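Local coordinates for putative sugar binding protein (Salmonella enterica subsp. enterica serovar Typhimurium, PDB 3KNZ), which probably binds a phosphosugar or related carbohydrate derivative, as other proteins built from SIS domains do, although its own activity remains unestablished, at residues G64-A77 and L169-L183. Numbering follows the deposited sequence.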
loop_
_atom_site.group_PDB
_atom_site.type_symbol
_atom_site.label_atom_id
_atom_site.label_comp_id
_atom_site.label_asym_id
_atom_site.label_seq_id
_atom_site.Cartn_x
_atom_site.Cartn_y
_atom_site.Cartn_z
ATOM N N GLY A 64 2.403 3.193 -11.688
ATOM C CA GLY A 64 3.347 4.013 -12.415
ATOM C C GLY A 64 4.149 4.868 -11.457
ATOM O O GLY A 64 5.349 5.083 -11.660
ATOM N N ALA A 65 3.479 5.361 -10.418
ATOM C CA ALA A 65 4.130 6.163 -9.382
ATOM C C ALA A 65 5.126 5.309 -8.615
ATOM O O ALA A 65 6.260 5.724 -8.379
ATOM C CB ALA A 65 3.100 6.758 -8.427
ATOM N N LEU A 66 4.714 4.110 -8.219
ATOM C CA LEU A 66 5.626 3.223 -7.498
ATOM C C LEU A 66 6.887 2.963 -8.332
ATOM O O LEU A 66 8.016 3.060 -7.830
ATOM C CB LEU A 66 4.939 1.899 -7.137
ATOM C CG LEU A 66 3.838 1.966 -6.068
ATOM C CD1 LEU A 66 3.086 0.642 -5.976
ATOM C CD2 LEU A 66 4.423 2.367 -4.713
ATOM N N THR A 67 6.679 2.660 -9.610
ATOM C CA THR A 67 7.760 2.341 -10.540
ATOM C C THR A 67 8.791 3.471 -10.726
ATOM O O THR A 67 9.991 3.207 -10.831
ATOM C CB THR A 67 7.161 1.902 -11.904
ATOM O OG1 THR A 67 6.504 0.636 -11.743
ATOM C CG2 THR A 67 8.234 1.771 -12.981
ATOM N N ALA A 68 8.328 4.719 -10.736
ATOM C CA ALA A 68 9.212 5.879 -10.936
ATOM C C ALA A 68 9.737 6.538 -9.648
ATOM O O ALA A 68 10.575 7.442 -9.711
ATOM C CB ALA A 68 8.485 6.939 -11.799
ATOM N N ARG A 69 9.265 6.093 -8.489
ATOM C CA ARG A 69 9.645 6.733 -7.226
ATOM C C ARG A 69 11.156 6.968 -7.070
ATOM O O ARG A 69 11.599 8.107 -6.903
ATOM C CB ARG A 69 9.102 5.939 -6.027
ATOM C CG ARG A 69 9.221 6.679 -4.681
ATOM C CD ARG A 69 8.600 5.887 -3.524
ATOM N NE ARG A 69 9.391 4.707 -3.174
ATOM C CZ ARG A 69 10.305 4.673 -2.201
ATOM N NH1 ARG A 69 10.543 5.745 -1.456
ATOM N NH2 ARG A 69 10.980 3.557 -1.954
ATOM N N THR A 70 11.939 5.894 -7.124
ATOM C CA THR A 70 13.392 5.994 -6.953
ATOM C C THR A 70 14.044 6.981 -7.913
ATOM O O THR A 70 14.836 7.816 -7.504
ATOM C CB THR A 70 14.067 4.637 -7.162
ATOM O OG1 THR A 70 13.562 3.713 -6.195
ATOM C CG2 THR A 70 15.578 4.758 -7.016
ATOM N N PHE A 71 13.709 6.868 -9.191
ATOM C CA PHE A 71 14.284 7.727 -10.212
ATOM C C PHE A 71 13.970 9.173 -9.891
ATOM O O PHE A 71 14.821 10.044 -10.039
ATOM C CB PHE A 71 13.737 7.358 -11.598
ATOM C CG PHE A 71 14.468 8.020 -12.731
ATOM C CD1 PHE A 71 15.684 7.520 -13.166
ATOM C CD2 PHE A 71 13.944 9.133 -13.357
ATOM C CE1 PHE A 71 16.365 8.111 -14.196
ATOM C CE2 PHE A 71 14.622 9.737 -14.392
ATOM C CZ PHE A 71 15.837 9.226 -14.811
HETATM N N MSE A 72 12.753 9.425 -9.427
HETATM C CA MSE A 72 12.364 10.785 -9.089
HETATM C C MSE A 72 13.081 11.326 -7.866
HETATM O O MSE A 72 13.476 12.492 -7.851
HETATM C CB MSE A 72 10.867 10.893 -8.869
HETATM C CG MSE A 72 10.061 10.629 -10.111
HETATM SE SE MSE A 72 8.583 11.887 -10.169
HETATM C CE MSE A 72 9.622 13.524 -10.165
ATOM N N GLN A 73 13.232 10.496 -6.838
ATOM C CA GLN A 73 13.932 10.920 -5.632
ATOM C C GLN A 73 15.320 11.389 -5.974
ATOM O O GLN A 73 15.737 12.467 -5.576
ATOM C CB GLN A 73 14.110 9.770 -4.654
ATOM C CG GLN A 73 12.898 9.341 -3.904
ATOM C CD GLN A 73 13.222 8.199 -2.969
ATOM O OE1 GLN A 73 13.169 8.353 -1.747
ATOM N NE2 GLN A 73 13.617 7.062 -3.537
ATOM N N ARG A 74 16.030 10.551 -6.711
ATOM C CA ARG A 74 17.411 10.818 -7.069
ATOM C C ARG A 74 17.582 12.132 -7.818
ATOM O O ARG A 74 18.353 12.996 -7.399
ATOM C CB ARG A 74 17.949 9.662 -7.917
ATOM C CG ARG A 74 19.443 9.707 -8.197
ATOM C CD ARG A 74 19.845 8.492 -9.001
ATOM N NE ARG A 74 19.482 7.274 -8.292
ATOM C CZ ARG A 74 19.266 6.099 -8.872
ATOM N NH1 ARG A 74 19.345 5.971 -10.193
ATOM N NH2 ARG A 74 18.938 5.046 -8.134
ATOM N N TRP A 75 16.836 12.291 -8.905
ATOM C CA TRP A 75 16.998 13.458 -9.764
ATOM C C TRP A 75 16.281 14.723 -9.312
ATOM O O TRP A 75 16.643 15.817 -9.738
ATOM C CB TRP A 75 16.660 13.090 -11.204
ATOM C CG TRP A 75 17.666 12.125 -11.749
ATOM C CD1 TRP A 75 17.464 10.817 -12.074
ATOM C CD2 TRP A 75 19.061 12.381 -11.973
ATOM N NE1 TRP A 75 18.639 10.253 -12.516
ATOM C CE2 TRP A 75 19.630 11.193 -12.463
ATOM C CE3 TRP A 75 19.876 13.512 -11.828
ATOM C CZ2 TRP A 75 20.972 11.099 -12.806
ATOM C CZ3 TRP A 75 21.209 13.415 -12.165
ATOM C CH2 TRP A 75 21.744 12.219 -12.647
ATOM N N CYS A 76 15.277 14.585 -8.456
ATOM C CA CYS A 76 14.614 15.756 -7.884
ATOM C C CYS A 76 15.369 16.175 -6.630
ATOM O O CYS A 76 15.306 17.325 -6.216
ATOM C CB CYS A 76 13.159 15.458 -7.539
ATOM S SG CYS A 76 12.117 15.147 -8.977
ATOM N N ALA A 77 16.092 15.228 -6.035
ATOM C CA ALA A 77 16.871 15.482 -4.825
ATOM C C ALA A 77 15.945 15.840 -3.672
ATOM O O ALA A 77 16.306 16.587 -2.779
ATOM C CB ALA A 77 17.881 16.588 -5.070
ATOM N N LEU A 169 6.664 10.849 -15.761
ATOM C CA LEU A 169 7.202 11.111 -14.415
ATOM C C LEU A 169 8.725 11.242 -14.392
ATOM O O LEU A 169 9.273 12.083 -13.676
ATOM C CB LEU A 169 6.797 9.993 -13.452
ATOM C CG LEU A 169 5.365 9.982 -12.930
ATOM C CD1 LEU A 169 4.950 8.588 -12.497
ATOM C CD2 LEU A 169 5.190 10.994 -11.791
HETATM N N MSE A 170 9.407 10.393 -15.158
HETATM C CA MSE A 170 10.877 10.417 -15.223
HETATM C C MSE A 170 11.397 11.671 -15.921
HETATM O O MSE A 170 12.438 12.221 -15.539
HETATM C CB MSE A 170 11.413 9.157 -15.907
HETATM C CG MSE A 170 11.274 7.897 -15.060
HETATM SE SE MSE A 170 11.947 6.329 -15.949
HETATM C CE MSE A 170 11.893 5.073 -14.465
ATOM N N LEU A 171 10.677 12.130 -16.943
ATOM C CA LEU A 171 11.069 13.357 -17.635
ATOM C C LEU A 171 10.892 14.573 -16.716
ATOM O O LEU A 171 11.660 15.530 -16.794
ATOM C CB LEU A 171 10.285 13.535 -18.939
ATOM C CG LEU A 171 10.557 12.469 -20.006
ATOM C CD1 LEU A 171 9.701 12.753 -21.236
ATOM C CD2 LEU A 171 12.046 12.367 -20.359
ATOM N N LEU A 172 9.885 14.542 -15.848
ATOM C CA LEU A 172 9.708 15.640 -14.907
ATOM C C LEU A 172 10.946 15.726 -14.007
ATOM O O LEU A 172 11.488 16.811 -13.796
ATOM C CB LEU A 172 8.434 15.469 -14.076
ATOM C CG LEU A 172 8.193 16.536 -12.998
ATOM C CD1 LEU A 172 8.243 17.937 -13.591
ATOM C CD2 LEU A 172 6.867 16.309 -12.278
ATOM N N ALA A 173 11.399 14.576 -13.506
ATOM C CA ALA A 173 12.577 14.499 -12.638
ATOM C C ALA A 173 13.816 15.073 -13.322
ATOM O O ALA A 173 14.629 15.749 -12.683
ATOM C CB ALA A 173 12.829 13.057 -12.210
ATOM N N LEU A 174 13.967 14.788 -14.614
ATOM C CA LEU A 174 15.086 15.320 -15.399
ATOM C C LEU A 174 14.961 16.826 -15.579
ATOM O O LEU A 174 15.974 17.537 -15.637
ATOM C CB LEU A 174 15.196 14.612 -16.755
ATOM C CG LEU A 174 16.074 13.353 -16.773
ATOM C CD1 LEU A 174 16.043 12.595 -15.456
ATOM C CD2 LEU A 174 15.720 12.449 -17.953
ATOM N N ALA A 175 13.722 17.311 -15.664
ATOM C CA ALA A 175 13.471 18.741 -15.791
ATOM C C ALA A 175 13.865 19.443 -14.488
ATOM O O ALA A 175 14.488 20.505 -14.515
ATOM C CB ALA A 175 12.013 19.008 -16.132
ATOM N N VAL A 176 13.518 18.841 -13.350
ATOM C CA VAL A 176 13.865 19.415 -12.051
ATOM C C VAL A 176 15.383 19.427 -11.861
ATOM O O VAL A 176 15.948 20.419 -11.386
ATOM C CB VAL A 176 13.182 18.661 -10.876
ATOM C CG1 VAL A 176 13.762 19.101 -9.532
ATOM C CG2 VAL A 176 11.663 18.866 -10.917
ATOM N N ALA A 177 16.041 18.332 -12.241
ATOM C CA ALA A 177 17.503 18.244 -12.127
ATOM C C ALA A 177 18.172 19.293 -13.027
ATOM O O ALA A 177 19.197 19.876 -12.663
ATOM C CB ALA A 177 17.998 16.832 -12.463
ATOM N N GLY A 178 17.583 19.543 -14.193
ATOM C CA GLY A 178 18.113 20.547 -15.107
ATOM C C GLY A 178 18.026 21.953 -14.537
ATOM O O GLY A 178 19.026 22.663 -14.478
ATOM N N GLN A 179 16.824 22.361 -14.131
ATOM C CA GLN A 179 16.613 23.683 -13.535
ATOM C C GLN A 179 17.561 23.951 -12.378
ATOM O O GLN A 179 18.102 25.048 -12.258
ATOM C CB GLN A 179 15.179 23.826 -13.026
ATOM C CG GLN A 179 14.188 24.317 -14.053
ATOM C CD GLN A 179 14.301 25.812 -14.307
ATOM O OE1 GLN A 179 14.779 26.562 -13.456
ATOM N NE2 GLN A 179 13.836 26.254 -15.475
ATOM N N GLN A 180 17.767 22.947 -11.536
ATOM C CA GLN A 180 18.605 23.098 -10.357
ATOM C C GLN A 180 20.082 22.845 -10.659
ATOM O O GLN A 180 20.891 22.678 -9.754
ATOM C CB GLN A 180 18.077 22.177 -9.255
ATOM C CG GLN A 180 16.616 22.501 -8.910
ATOM C CD GLN A 180 15.964 21.542 -7.931
ATOM O OE1 GLN A 180 16.528 20.509 -7.569
ATOM N NE2 GLN A 180 14.749 21.882 -7.507
ATOM N N GLN A 181 20.418 22.838 -11.945
ATOM C CA GLN A 181 21.787 22.645 -12.423
ATOM C C GLN A 181 22.510 21.430 -11.831
ATOM O O GLN A 181 23.694 21.510 -11.490
ATOM C CB GLN A 181 22.612 23.921 -12.217
ATOM C CG GLN A 181 22.064 25.130 -12.980
ATOM C CD GLN A 181 23.045 26.288 -13.028
ATOM O OE1 GLN A 181 24.191 26.168 -12.586
ATOM N NE2 GLN A 181 22.606 27.414 -13.581
ATOM N N ARG A 182 21.793 20.314 -11.720
ATOM C CA ARG A 182 22.370 19.063 -11.218
ATOM C C ARG A 182 22.398 17.985 -12.300
ATOM O O ARG A 182 22.703 16.827 -12.027
ATOM C CB ARG A 182 21.606 18.554 -9.992
ATOM C CG ARG A 182 21.819 19.393 -8.732
ATOM C CD ARG A 182 21.041 18.852 -7.534
ATOM N NE ARG A 182 19.597 18.872 -7.770
ATOM C CZ ARG A 182 18.882 17.844 -8.222
ATOM N NH1 ARG A 182 19.460 16.676 -8.485
ATOM N NH2 ARG A 182 17.577 17.988 -8.407
ATOM N N LEU A 183 22.076 18.376 -13.530
ATOM C CA LEU A 183 22.090 17.465 -14.673
ATOM C C LEU A 183 22.714 18.192 -15.864
ATOM O O LEU A 183 22.038 18.969 -16.541
ATOM C CB LEU A 183 20.668 17.023 -15.033
ATOM C CG LEU A 183 20.513 16.080 -16.231
ATOM C CD1 LEU A 183 21.028 14.688 -15.896
ATOM C CD2 LEU A 183 19.061 16.011 -16.670
#
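A173 and L169 dock as knobs into holes on the neighbouring helix: A173 among F71, M72, W75 and C76, L169 one turn earlier among G64, A65, A68 and M72. With a residue as small as A173 at the interface, the axes come within 8.1 Å; they run nearly parallel, at 8°. The bent selenomethionine chain of M72 crosses L169 at about a right angle, and its CE ends 3.8 Å from CB of A173. C76 sets its SG against CA and CB of A173, while CG1 of V176 packs on CA of C76.

The aromatic contacts lie along one flank. F71 is sandwiched: SE of M170 covers one face, 4.5 Å from the ring centroid, in a Met-aromatic contact, and CD1 of W75 covers the opposite face. CD1 of L174 touches CE2 and CZ of F71 and also makes a CH-pi contact with W75, 4.3 Å from the centroid of the five-membered ring. At the far end of the indole, CD1 of L183 lies over the face near CZ3. Helix 185-215 packs against this group, L191 touching both W75 and L183.

Polar contacts gather where both helices end. The guanidinium of R182 donates from NH2 to O of W75 (2.7 Å, 157°) and, more weakly, from NH1. OE1 of Q180 takes a second, nearly straight bond from NH2 (2.9 Å), holding the group flat under CB of A77, which sits over its centre. R182 thus binds a carbonyl in the last turn of helix 59-76, and its own backbone N takes part in the Schellman motif that ends helix 161-179, bonding to O of A177, with Q181 as the C-prime residue. Together the paired helices belong to the layer flanking the five-stranded parallel sheet of an SIS domain, an alpha-beta-alpha sandwich.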